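Local coordinates for ABC transporter (Caldanaerobius, PDB 4G68), which probably binds xylan-derived oligosaccharides outside the cell and hands them to a membrane ABC importer, as its extracellular solute-binding component, at residues C[58-63]-C[70-75]; C[81-86]-C[100-105]; C[133-138]-C[357-362]; C[221-224]-C[229-232]; C[262-267]-C[273-278]. One frame throughout, in Å; residues are numbered along the deposited sequence.

Interaction 1: C[58-63]-C[70-75]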
# COMPACT_ATOMS: atom_id res chain seq x y z
N GLU C 58 16.20 5.77 -15.20
CA GLU C 58 17.42 6.52 -14.95
C GLU C 58 18.33 5.77 -13.97
O GLU C 58 19.51 5.61 -14.22
CB GLU C 58 17.09 7.92 -14.40
CG GLU C 58 16.34 8.82 -15.40
CD GLU C 58 16.02 10.21 -14.85
OE1 GLU C 58 16.07 10.44 -13.62
OE2 GLU C 58 15.70 11.10 -15.67
N ILE C 59 17.76 5.32 -12.86
CA ILE C 59 18.45 4.49 -11.90
C ILE C 59 19.10 3.28 -12.58
O ILE C 59 20.29 3.05 -12.39
CB ILE C 59 17.53 3.98 -10.77
CG1 ILE C 59 17.05 5.14 -9.89
CG2 ILE C 59 18.29 2.99 -9.91
CD1 ILE C 59 15.87 4.80 -9.01
N ILE C 60 18.33 2.53 -13.37
CA ILE C 60 18.86 1.41 -14.17
C ILE C 60 20.02 1.90 -15.05
O ILE C 60 21.09 1.28 -15.06
CB ILE C 60 17.81 0.76 -15.12
CG1 ILE C 60 16.49 0.31 -14.44
CG2 ILE C 60 18.43 -0.36 -15.96
CD1 ILE C 60 16.56 -0.58 -13.24
N ASP C 61 19.81 3.01 -15.76
CA ASP C 61 20.85 3.53 -16.67
C ASP C 61 22.17 3.83 -15.92
O ASP C 61 23.27 3.45 -16.39
CB ASP C 61 20.36 4.75 -17.48
CG ASP C 61 19.21 4.40 -18.43
OD1 ASP C 61 18.83 3.21 -18.60
OD2 ASP C 61 18.67 5.36 -19.00
N GLN C 62 22.08 4.46 -14.75
CA GLN C 62 23.29 4.74 -14.00
C GLN C 62 23.99 3.44 -13.57
O GLN C 62 25.22 3.34 -13.58
CB GLN C 62 23.04 5.64 -12.80
CG GLN C 62 24.37 6.13 -12.24
CD GLN C 62 24.24 7.01 -11.01
OE1 GLN C 62 23.51 8.02 -11.01
NE2 GLN C 62 24.98 6.62 -9.95
N TRP C 63 23.20 2.42 -13.20
CA TRP C 63 23.80 1.12 -12.90
C TRP C 63 24.48 0.54 -14.11
O TRP C 63 25.58 -0.03 -13.99
CB TRP C 63 22.80 0.13 -12.32
CG TRP C 63 23.36 -1.28 -12.26
CD1 TRP C 63 23.47 -2.21 -13.31
CD2 TRP C 63 23.93 -1.97 -11.08
NE1 TRP C 63 24.06 -3.37 -12.88
CE2 TRP C 63 24.36 -3.30 -11.55
CE3 TRP C 63 24.12 -1.63 -9.75
CZ2 TRP C 63 24.94 -4.23 -10.70
CZ3 TRP C 63 24.70 -2.58 -8.89
CH2 TRP C 63 25.10 -3.85 -9.35
N VAL C 70 27.92 -6.26 -15.88
CA VAL C 70 26.65 -6.69 -15.32
C VAL C 70 25.56 -5.68 -15.71
O VAL C 70 25.35 -4.67 -15.03
CB VAL C 70 26.74 -6.85 -13.79
CG1 VAL C 70 25.48 -7.53 -13.26
CG2 VAL C 70 27.98 -7.64 -13.41
N GLN C 71 24.88 -5.94 -16.82
CA GLN C 71 23.78 -5.08 -17.24
C GLN C 71 22.46 -5.53 -16.60
O GLN C 71 22.29 -6.69 -16.26
CB GLN C 71 23.67 -5.07 -18.76
CG GLN C 71 24.95 -4.57 -19.43
CD GLN C 71 25.19 -3.09 -19.19
OE1 GLN C 71 26.08 -2.70 -18.42
NE2 GLN C 71 24.38 -2.25 -19.81
N ILE C 72 21.55 -4.58 -16.40
CA ILE C 72 20.17 -4.88 -16.01
C ILE C 72 19.22 -4.46 -17.13
O ILE C 72 19.42 -3.39 -17.74
CB ILE C 72 19.79 -4.10 -14.72
CG1 ILE C 72 20.76 -4.44 -13.57
CG2 ILE C 72 18.31 -4.31 -14.35
CD1 ILE C 72 20.67 -3.51 -12.36
N VAL C 73 18.21 -5.28 -17.36
CA VAL C 73 17.12 -4.95 -18.28
C VAL C 73 15.85 -5.13 -17.47
O VAL C 73 15.72 -6.09 -16.73
CB VAL C 73 17.13 -5.86 -19.54
CG1 VAL C 73 15.86 -5.68 -20.37
CG2 VAL C 73 18.40 -5.63 -20.38
N GLU C 74 14.93 -4.17 -17.57
CA GLU C 74 13.70 -4.24 -16.78
C GLU C 74 12.49 -4.55 -17.64
O GLU C 74 12.49 -4.29 -18.84
CB GLU C 74 13.49 -2.93 -15.98
CG GLU C 74 13.30 -1.69 -16.85
CD GLU C 74 12.75 -0.48 -16.10
OE1 GLU C 74 12.09 -0.65 -15.05
OE2 GLU C 74 12.95 0.65 -16.61
N SER C 75 11.45 -5.10 -17.03
CA SER C 75 10.15 -5.13 -17.67
C SER C 75 9.12 -4.61 -16.64
O SER C 75 9.03 -5.08 -15.50
CB SER C 75 9.85 -6.54 -18.23
OG SER C 75 8.43 -6.77 -18.39

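Interaction 2: C[81-86]-C[100-105]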
# COMPACT_ATOMS: atom_id res chain seq x y z
N ALA C 81 -1.93 -6.28 -12.73
CA ALA C 81 -1.44 -7.22 -13.76
C ALA C 81 -0.10 -7.85 -13.33
O ALA C 81 0.23 -8.99 -13.72
CB ALA C 81 -1.32 -6.51 -15.11
N TYR C 82 0.68 -7.10 -12.54
CA TYR C 82 1.99 -7.57 -12.11
C TYR C 82 1.82 -8.73 -11.10
O TYR C 82 2.57 -9.72 -11.10
CB TYR C 82 2.76 -6.39 -11.49
CG TYR C 82 4.11 -6.78 -10.96
CD1 TYR C 82 5.22 -6.82 -11.81
CD2 TYR C 82 4.28 -7.11 -9.61
CE1 TYR C 82 6.46 -7.18 -11.32
CE2 TYR C 82 5.53 -7.50 -9.11
CZ TYR C 82 6.60 -7.54 -9.97
OH TYR C 82 7.83 -7.91 -9.49
N LYS C 83 0.85 -8.59 -10.21
CA LYS C 83 0.49 -9.67 -9.30
C LYS C 83 0.33 -11.01 -10.04
O LYS C 83 0.95 -12.04 -9.68
CB LYS C 83 -0.82 -9.31 -8.60
CG LYS C 83 -0.60 -8.14 -7.65
CD LYS C 83 -1.85 -7.88 -6.83
CE LYS C 83 -1.59 -6.66 -5.95
NZ LYS C 83 -2.77 -5.78 -6.04
N THR C 84 -0.50 -10.97 -11.08
CA THR C 84 -0.75 -12.13 -11.93
C THR C 84 0.53 -12.67 -12.54
O THR C 84 0.81 -13.87 -12.44
CB THR C 84 -1.78 -11.79 -13.01
OG1 THR C 84 -2.98 -11.38 -12.34
CG2 THR C 84 -2.09 -12.99 -13.93
N LYS C 85 1.31 -11.76 -13.13
CA LYS C 85 2.53 -12.07 -13.85
C LYS C 85 3.64 -12.69 -13.00
O LYS C 85 4.27 -13.70 -13.40
CB LYS C 85 3.09 -10.80 -14.50
CG LYS C 85 4.28 -11.07 -15.40
CD LYS C 85 4.80 -9.81 -16.08
CE LYS C 85 6.13 -10.08 -16.75
NZ LYS C 85 6.65 -8.91 -17.53
N ILE C 86 3.91 -12.05 -11.85
CA ILE C 86 4.95 -12.56 -10.92
C ILE C 86 4.58 -13.91 -10.27
O ILE C 86 5.42 -14.78 -10.11
CB ILE C 86 5.44 -11.49 -9.89
CG1 ILE C 86 6.77 -11.92 -9.26
CG2 ILE C 86 4.41 -11.24 -8.77
CD1 ILE C 86 7.89 -12.05 -10.29
N GLN C 100 10.33 -7.05 -7.78
CA GLN C 100 9.63 -6.31 -6.73
C GLN C 100 8.57 -7.20 -6.11
O GLN C 100 7.98 -8.02 -6.80
CB GLN C 100 8.95 -5.08 -7.36
CG GLN C 100 8.15 -4.20 -6.37
CD GLN C 100 7.66 -2.88 -7.01
OE1 GLN C 100 7.85 -2.67 -8.20
NE2 GLN C 100 7.01 -2.00 -6.23
N THR C 101 8.36 -7.09 -4.80
CA THR C 101 7.28 -7.88 -4.16
C THR C 101 6.71 -7.13 -2.94
O THR C 101 7.15 -5.99 -2.64
CB THR C 101 7.77 -9.28 -3.78
OG1 THR C 101 6.66 -10.18 -3.63
CG2 THR C 101 8.60 -9.22 -2.49
N TRP C 102 5.69 -7.75 -2.33
CA TRP C 102 5.14 -7.35 -1.05
C TRP C 102 5.55 -8.37 -0.06
O TRP C 102 5.30 -9.56 -0.21
CB TRP C 102 3.62 -7.23 -1.08
CG TRP C 102 3.18 -6.12 -2.01
CD1 TRP C 102 3.01 -4.79 -1.71
CD2 TRP C 102 2.89 -6.25 -3.43
NE1 TRP C 102 2.65 -4.08 -2.82
CE2 TRP C 102 2.54 -4.90 -3.90
CE3 TRP C 102 2.87 -7.30 -4.34
CZ2 TRP C 102 2.17 -4.65 -5.22
CZ3 TRP C 102 2.48 -7.05 -5.66
CH2 TRP C 102 2.15 -5.75 -6.10
N ALA C 103 6.27 -7.91 0.94
CA ALA C 103 6.84 -8.80 1.94
C ALA C 103 5.75 -9.27 2.88
O ALA C 103 4.68 -8.64 2.95
CB ALA C 103 7.91 -8.08 2.73
N GLY C 104 6.05 -10.35 3.61
CA GLY C 104 5.08 -10.97 4.50
C GLY C 104 4.29 -12.05 3.78
O GLY C 104 4.86 -12.82 2.98
N GLY C 105 3.00 -12.14 4.12
CA GLY C 105 2.03 -13.10 3.52
C GLY C 105 1.98 -13.31 2.01
O GLY C 105 1.90 -14.48 1.57

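Interaction 3: C[133-138]-C[357-362]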
# COMPACT_ATOMS: atom_id res chain seq x y z
N PRO C 133 15.39 0.95 11.45
CA PRO C 133 15.28 -0.21 12.35
C PRO C 133 14.02 -0.99 12.05
O PRO C 133 13.01 -0.39 11.65
CB PRO C 133 15.19 0.43 13.76
CG PRO C 133 15.66 1.83 13.60
CD PRO C 133 15.30 2.23 12.19
N GLY C 134 14.09 -2.32 12.20
CA GLY C 134 12.93 -3.18 11.95
C GLY C 134 12.56 -3.42 10.48
O GLY C 134 11.54 -4.07 10.19
N SER C 135 13.38 -2.90 9.54
CA SER C 135 13.06 -3.03 8.11
C SER C 135 12.93 -4.48 7.59
O SER C 135 12.14 -4.76 6.64
CB SER C 135 14.09 -2.27 7.23
OG SER C 135 13.86 -0.87 7.26
N PHE C 136 13.69 -5.40 8.20
CA PHE C 136 13.81 -6.79 7.71
C PHE C 136 12.78 -7.77 8.30
O PHE C 136 12.66 -8.92 7.85
CB PHE C 136 15.26 -7.32 7.91
CG PHE C 136 16.27 -6.67 6.98
CD1 PHE C 136 16.48 -7.17 5.69
CD2 PHE C 136 17.01 -5.55 7.38
CE1 PHE C 136 17.40 -6.55 4.81
CE2 PHE C 136 17.93 -4.93 6.51
CZ PHE C 136 18.12 -5.43 5.22
N ASP C 137 12.02 -7.32 9.30
CA ASP C 137 11.01 -8.21 9.93
C ASP C 137 10.07 -8.92 8.92
O ASP C 137 9.87 -10.13 9.00
CB ASP C 137 10.16 -7.44 10.95
CG ASP C 137 11.02 -6.80 12.05
OD1 ASP C 137 12.24 -7.03 12.06
OD2 ASP C 137 10.45 -6.06 12.89
N ASN C 138 9.49 -8.16 7.98
CA ASN C 138 8.53 -8.77 7.06
C ASN C 138 9.13 -9.70 6.00
O ASN C 138 8.46 -10.64 5.60
CB ASN C 138 7.64 -7.71 6.42
CG ASN C 138 6.53 -7.28 7.34
OD1 ASN C 138 5.92 -8.11 7.97
ND2 ASN C 138 6.26 -5.97 7.42
N LEU C 357 7.11 5.47 1.20
CA LEU C 357 7.86 5.88 2.39
C LEU C 357 9.19 5.08 2.45
O LEU C 357 9.16 3.84 2.33
CB LEU C 357 7.03 5.62 3.63
CG LEU C 357 5.84 6.58 3.75
CD1 LEU C 357 4.76 5.95 4.62
CD2 LEU C 357 6.28 7.98 4.25
N PRO C 358 10.35 5.78 2.62
CA PRO C 358 11.65 5.12 2.46
C PRO C 358 11.90 4.08 3.55
O PRO C 358 11.57 4.32 4.75
CB PRO C 358 12.66 6.28 2.59
CG PRO C 358 11.95 7.35 3.39
CD PRO C 358 10.51 7.25 2.88
N ALA C 359 12.46 2.94 3.16
CA ALA C 359 12.94 1.96 4.16
C ALA C 359 14.39 2.15 4.50
O ALA C 359 14.85 1.72 5.59
CB ALA C 359 12.71 0.51 3.74
N TRP C 360 15.12 2.77 3.57
CA TRP C 360 16.56 2.99 3.78
C TRP C 360 16.73 4.33 4.42
O TRP C 360 15.85 5.19 4.27
CB TRP C 360 17.30 3.01 2.47
CG TRP C 360 17.39 1.64 1.85
CD1 TRP C 360 16.33 0.82 1.42
CD2 TRP C 360 18.61 0.85 1.63
NE1 TRP C 360 16.81 -0.38 0.92
CE2 TRP C 360 18.17 -0.44 1.05
CE3 TRP C 360 19.99 1.05 1.89
CZ2 TRP C 360 19.09 -1.43 0.69
CZ3 TRP C 360 20.88 0.04 1.52
CH2 TRP C 360 20.45 -1.17 0.93
N LYS C 361 17.83 4.52 5.13
CA LYS C 361 18.08 5.82 5.79
C LYS C 361 18.29 6.80 4.66
O LYS C 361 18.59 6.40 3.54
CB LYS C 361 19.32 5.77 6.73
CG LYS C 361 19.19 4.76 7.85
CD LYS C 361 20.53 4.49 8.51
CE LYS C 361 20.28 3.87 9.88
NZ LYS C 361 21.52 3.68 10.69
N TYR C 362 18.08 8.08 4.94
CA TYR C 362 17.94 9.06 3.90
C TYR C 362 18.65 10.37 4.28
O TYR C 362 18.25 11.44 3.83
CB TYR C 362 16.45 9.27 3.58
CG TYR C 362 15.59 9.46 4.80
CD1 TYR C 362 15.45 10.73 5.39
CD2 TYR C 362 14.87 8.41 5.35
CE1 TYR C 362 14.65 10.93 6.48
CE2 TYR C 362 14.06 8.59 6.46
CZ TYR C 362 13.95 9.87 7.02
OH TYR C 362 13.15 10.08 8.14

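Interaction 4: C[221-224]-C[229-232]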
# COMPACT_ATOMS: atom_id res chain seq x y z
N ARG C 221 -4.90 -8.97 13.94
CA ARG C 221 -3.77 -9.91 13.81
C ARG C 221 -4.27 -11.33 14.08
O ARG C 221 -4.02 -12.22 13.28
CB ARG C 221 -2.61 -9.50 14.71
CG ARG C 221 -1.82 -8.28 14.20
CD ARG C 221 -0.48 -8.18 14.97
NE ARG C 221 0.20 -6.86 15.17
CZ ARG C 221 1.01 -6.27 14.29
NH1 ARG C 221 1.23 -6.74 13.05
NH2 ARG C 221 1.56 -5.11 14.66
N ASP C 222 -5.04 -11.49 15.15
CA ASP C 222 -5.57 -12.77 15.62
C ASP C 222 -6.58 -13.40 14.67
O ASP C 222 -6.61 -14.62 14.53
CB ASP C 222 -6.20 -12.61 17.03
CG ASP C 222 -5.17 -12.48 18.10
OD1 ASP C 222 -3.99 -12.75 17.78
OD2 ASP C 222 -5.53 -12.15 19.26
N ALA C 223 -7.43 -12.59 14.04
CA ALA C 223 -8.36 -13.10 13.08
C ALA C 223 -7.58 -13.56 11.86
O ALA C 223 -7.89 -14.62 11.29
CB ALA C 223 -9.39 -12.05 12.69
N LEU C 224 -6.55 -12.80 11.48
CA LEU C 224 -5.80 -13.10 10.26
C LEU C 224 -4.90 -14.33 10.44
O LEU C 224 -4.60 -15.03 9.46
CB LEU C 224 -5.00 -11.89 9.76
CG LEU C 224 -5.78 -10.63 9.36
CD1 LEU C 224 -4.82 -9.48 9.12
CD2 LEU C 224 -6.63 -10.85 8.13
N SER C 229 -12.07 -15.76 15.57
CA SER C 229 -13.01 -15.83 14.47
C SER C 229 -13.20 -14.43 13.84
O SER C 229 -13.21 -13.41 14.56
CB SER C 229 -14.35 -16.36 14.97
OG SER C 229 -15.31 -16.29 13.95
N PHE C 230 -13.36 -14.40 12.52
CA PHE C 230 -13.80 -13.20 11.77
C PHE C 230 -15.25 -12.77 12.08
O PHE C 230 -15.64 -11.60 11.89
CB PHE C 230 -13.69 -13.45 10.27
CG PHE C 230 -12.30 -13.46 9.74
CD1 PHE C 230 -11.62 -12.27 9.52
CD2 PHE C 230 -11.66 -14.67 9.45
CE1 PHE C 230 -10.32 -12.29 9.00
CE2 PHE C 230 -10.36 -14.71 8.94
CZ PHE C 230 -9.69 -13.51 8.72
N ASP C 231 -16.06 -13.73 12.49
CA ASP C 231 -17.45 -13.44 12.83
C ASP C 231 -17.47 -12.90 14.27
O ASP C 231 -17.75 -13.61 15.22
CB ASP C 231 -18.32 -14.71 12.68
CG ASP C 231 -19.82 -14.40 12.68
OD1 ASP C 231 -20.20 -13.21 12.70
OD2 ASP C 231 -20.63 -15.36 12.66
N ASN C 232 -17.10 -11.62 14.40
CA ASN C 232 -16.98 -10.94 15.67
C ASN C 232 -17.61 -9.56 15.47
O ASN C 232 -17.50 -8.98 14.40
CB ASN C 232 -15.48 -10.84 16.00
CG ASN C 232 -15.19 -9.99 17.22
OD1 ASN C 232 -15.47 -8.76 17.25
ND2 ASN C 232 -14.60 -10.61 18.26

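Interaction 5: C[262-267]-C[273-278]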
# COMPACT_ATOMS: atom_id res chain seq x y z
N GLU C 262 -7.71 5.55 -12.22
CA GLU C 262 -8.82 6.40 -12.61
C GLU C 262 -9.29 7.24 -11.42
O GLU C 262 -9.71 8.37 -11.56
CB GLU C 262 -9.96 5.56 -13.18
CG GLU C 262 -9.53 4.90 -14.51
CD GLU C 262 -10.63 4.21 -15.29
OE1 GLU C 262 -11.22 3.23 -14.82
OE2 GLU C 262 -10.85 4.62 -16.43
N ALA C 263 -9.21 6.66 -10.22
CA ALA C 263 -9.60 7.40 -9.03
C ALA C 263 -8.61 8.52 -8.66
O ALA C 263 -9.04 9.64 -8.37
CB ALA C 263 -9.79 6.44 -7.86
N THR C 264 -7.30 8.22 -8.65
CA THR C 264 -6.27 9.24 -8.44
C THR C 264 -6.35 10.38 -9.52
O THR C 264 -6.11 11.57 -9.25
CB THR C 264 -4.83 8.60 -8.35
OG1 THR C 264 -4.55 7.89 -9.56
CG2 THR C 264 -4.77 7.60 -7.20
N ALA C 265 -6.70 10.03 -10.75
CA ALA C 265 -6.90 11.08 -11.77
C ALA C 265 -8.13 11.97 -11.43
O ALA C 265 -8.05 13.20 -11.52
CB ALA C 265 -7.02 10.44 -13.15
N GLU C 266 -9.23 11.35 -10.98
CA GLU C 266 -10.37 12.07 -10.41
C GLU C 266 -9.92 13.11 -9.37
O GLU C 266 -10.14 14.32 -9.53
CB GLU C 266 -11.28 11.10 -9.69
CG GLU C 266 -12.63 11.00 -10.36
CD GLU C 266 -13.63 10.16 -9.58
OE1 GLU C 266 -13.42 9.75 -8.43
OE2 GLU C 266 -14.67 9.87 -10.15
N PHE C 267 -9.27 12.60 -8.33
CA PHE C 267 -8.84 13.43 -7.22
C PHE C 267 -7.84 14.47 -7.60
O PHE C 267 -7.91 15.58 -7.04
CB PHE C 267 -8.21 12.60 -6.12
CG PHE C 267 -8.06 13.34 -4.81
CD1 PHE C 267 -9.17 13.86 -4.16
CD2 PHE C 267 -6.82 13.48 -4.22
CE1 PHE C 267 -9.03 14.51 -2.94
CE2 PHE C 267 -6.67 14.10 -2.99
CZ PHE C 267 -7.78 14.64 -2.35
N ALA C 273 -13.72 15.74 -2.85
CA ALA C 273 -13.25 16.28 -1.51
C ALA C 273 -12.07 15.50 -0.92
O ALA C 273 -11.09 16.14 -0.48
CB ALA C 273 -14.39 16.28 -0.49
N MET C 274 -12.23 14.14 -0.87
CA MET C 274 -11.35 13.19 -0.20
C MET C 274 -10.97 11.94 -1.01
O MET C 274 -11.54 11.67 -2.07
CB MET C 274 -11.90 12.74 1.21
CG MET C 274 -12.46 13.85 2.11
SD MET C 274 -13.35 13.34 3.61
CE MET C 274 -12.03 13.08 4.78
N TYR C 275 -9.86 11.31 -0.57
CA TYR C 275 -9.37 10.00 -1.09
C TYR C 275 -8.77 9.34 0.08
O TYR C 275 -8.05 10.00 0.88
CB TYR C 275 -8.25 10.23 -1.98
CG TYR C 275 -7.67 9.07 -2.67
CD1 TYR C 275 -8.05 8.76 -3.98
CD2 TYR C 275 -6.60 8.34 -2.08
CE1 TYR C 275 -7.48 7.69 -4.65
CE2 TYR C 275 -6.03 7.27 -2.77
CZ TYR C 275 -6.46 6.95 -4.04
OH TYR C 275 -5.89 5.85 -4.70
N PHE C 276 -8.96 8.03 0.17
CA PHE C 276 -8.29 7.32 1.20
C PHE C 276 -7.49 6.13 0.68
O PHE C 276 -7.96 5.31 -0.07
CB PHE C 276 -9.29 6.88 2.27
CG PHE C 276 -8.67 6.05 3.33
CD1 PHE C 276 -7.96 6.64 4.36
CD2 PHE C 276 -8.76 4.65 3.27
CE1 PHE C 276 -7.32 5.89 5.32
CE2 PHE C 276 -8.10 3.89 4.22
CZ PHE C 276 -7.41 4.50 5.24
N GLY C 277 -6.23 6.04 1.08
CA GLY C 277 -5.55 4.89 0.59
C GLY C 277 -4.17 4.85 1.10
O GLY C 277 -3.89 5.29 2.24
N GLY C 278 -3.32 4.27 0.27
CA GLY C 278 -1.91 4.18 0.59
C GLY C 278 -1.19 5.51 0.43
O GLY C 278 -1.54 6.38 -0.42

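Interaction 1: C[58-63]-C[70-75]
Ile60 and Trp63 look down from the helix of a beta-alpha-beta unit (strand 40-45, helix 52-66, strand 71-76) onto its second strand and the residue leading into it, where Ile72 and Val70 receive them. The segment axes run nearly antiparallel, at 160°, and approach to 8.2 Å. Ile72 puts CD1 over one face of the indole, 3.4 Å from the centroid of the five-membered ring. The methyl is displaced toward the rim, and its closest approach, 3.2 Å to Trp63 CD1, marks a tight fit. At the edge of the same ring, Trp63 NE1 donates to Val70 O over 2.8 Å; the bond is bent, with 140° at the hydrogen, and the oxygen is tilted from the ring plane. The bond and the methyl together help to set how the indole is turned. A turn earlier on the helix, CG2 of Ile60 stands anti to the backbone N and rests 3.7 Å from Ile72 O, while CG1 of Ile60 faces the carboxylate of Glu74, whose OE1 is bonded to Asn45 ND2. Around this interface, strand 40-45 pairs in parallel with 71-76 and supplies Phe43, which touches both isoleucines, and helix 332-353 packs against Trp63 through Arg337, Ala338 and Tyr341.

Interaction 2: C[81-86]-C[100-105]
The phenol ring of Tyr82 meets strand 98-102 edge-on: Gln100 O lies in the ring plane beside the hydroxyl, while the ring's own helix places Ile86 CB over one face. Trp102 comes in obliquely, its CH2 4.3 Å from Tyr82 CD2. The polar link is short, with Tyr82 OH donating to Gln100 O over 2.7 Å; the donor stands 16° out of the carbonyl plane. With CG anti to the backbone N (chi1 178°), the tyrosine reaches straight from the helix toward the strand. A phenylalanine in its place would probably keep the ring packing but leave Gln100 O without this donor. Lys83 crosses the indole at about a right angle, neither squarely over the face nor at the edge, bringing CG to 3.8 Å from Trp102 CZ3 and CE to 3.9 Å from Trp102 CH2. Its ammonium adds at most a weak, long cation-pi attraction to Trp102; NZ is paired with Asp80 in a salt bridge, and Lys83 also makes a cation-pi contact with Trp201. The amide of Gln100 turns elsewhere, with OE1 accepting from Leu46 N. The helix and strand axes are nearly perpendicular (101°) and 10.3 Å apart at their closest, a gap that long side chains span. This is helix-on-sheet packing of an alpha/beta lobe, as in other periplasmic-type solute-binding proteins.

Interaction 3: C[133-138]-C[357-362]
Ser135 and Ala359 are the one pair that touches between these distant parts of the chain, and both are buried. Their CA atoms stand 6.4 Å apart, and the serine hydroxyl fills the interval: Ser135 OG approaches Ala359 O to 3.2 Å and Ala359 CB to 4.0 Å. The two oxygens are neighbours rather than a hydrogen-bonded pair, because the hydroxyl is bonded to Leu132 O, just before its own segment. The first torsion is consistent with this, since chi1 of -76° sets OG beside the backbone N, on the side where the preceding chain lies. The carbonyl of Ala359 is thus packed against a hydroxyl whose hydrogen bond is made elsewhere.

The remainder of the interface is loose by comparison. The two segments bury just 86 Å² in all, and toward the solvent side lie the exposed Pro133 and Lys361. Lys361 sends NZ to Asp129 O, further back along the first loop. Gly134, also exposed, opens a type I turn that ends at Asp137, closed by a weak bond of 3.4 Å from Asp137 N to Gly134 O; the positive phi of Gly134 is one that a residue without a side chain adopts easily.

Backbone bonds reinforce the junction, joining Ala359 to Leu132 and to Phe150, and Lys361 to Gln130. The arrangement is that of the loop before strand 140-141 laid against the residue that follows short strand 357-358, which itself joins the mixed sheet by pairing antiparallel with strand 144-160.

Interaction 4: C[221-224]-C[229-232]
Phe230 lays one face of its ring over the methyl of Ala223, so that a loop residue covers the last turn of helix 217-224. Ala223 CB sits 3.8 Å above the ring plane, shifted toward the rim near CE1 and CD1, in a CH-pi contact 23° off the normal. The backbone carbonyl of the same alanine comes to that side of the ring too, with Ala223 O 3.3 Å from Phe230 CZ, a close approach of an oxygen to the ring's outer carbons. Leu224 adds a third touch from a different direction: its CD2 lies at the ring edge, 4.1 Å from Phe230 CE1, and the two side chains cross at about a right angle. The phenylalanine reaches back to the helix because CG is turned to the backbone N side, anti to the carbonyl carbon (chi1 -74°).

The loop that presents this ring is itself tightly bent. Ser229 OG accepts from Asp231 N at 3.0 Å, an ST turn, and Asp231 is the centre of an inverse gamma turn. Asn232 then stands at the N-cap of helix 233-248, where its OD1 accepts a hydrogen bond from Ala234 N.

Other helices also pack on the ring: Met425 and Ile429 of helix 418-429, Trp392 of helix 392-395 and Phe235 of helix 233-248 all touch Phe230, while Gln426 OE1 accepts from its backbone N. Here a helix-loop-helix connection is folded back on itself, with one aromatic side chain from the ST turn packed against the end of the preceding helix in a helical part of the fold.

Interaction 5: C[262-267]-C[273-278]
Phe267 and Tyr275 meet with their side chains crossing at a slant, each extending across to the other segment. In both, CG is anti to the backbone N (chi1 -165° for Phe267, -176° for Tyr275), and this carries the phenyl ring from the helix to the strand and the phenol ring from the strand to the helix. Tyr275 CB therefore stands over the middle of the Phe267 ring, 4.1 Å from its centroid. At the ring's edge, Phe267 CE1 lies 3.6 Å from Ala273 O. One turn earlier in the helix, Ala263 CB approaches the Tyr275 edge at 4.1 Å from CE1. In Thr264, OG1 sits between the backbone N and the carbonyl carbon (chi1 59°), which leaves the methyl facing the phenol, with CG2 3.3 Å from Tyr275 OH; the threonine hydroxyl is bonded to Asp261 O. The phenol oxygen finds its polar partner in Asp281. An alanine at Phe267 would probably leave Tyr275 CB and the backbone about Ala273 and Met274 without their cover and open a gap beside Phe285, which meets both aromatic rings edge-to-face. At Gly277 a side-chain carbon would be crowded by Tyr275 CE2. Strand 274-278 pairs with 144-160, and Tyr158 of that strand touches Phe267. Helix 260-268 thus turns back over the strand that follows it, at 145°, in the alpha-on-beta packing of a solute-binding protein lobe.

Overall arrangement
Interactions 1, 2, 3 and 5 reach one mixed sheet, while interaction 4 belongs to a helical region. Interactions 1 and 2 follow each other along the chain, their centres 20 Å apart, and they meet where Ser75 OG lies 2.9 Å from Lys85 NZ. Interactions 2 and 3 touch through Ala103 CB and Asn138 CB, 3.7 Å apart. The span from 133-138 to 357-362 encloses both 4 and 5 in sequence, yet 3 and 5 lie on opposite sides of the chain's centre. Interaction 3 alone joins parts far apart in sequence; the others link nearby elements. The greatest separation is about 43 Å between the centres of 1 and 4, consistent with a long two-lobed binding protein.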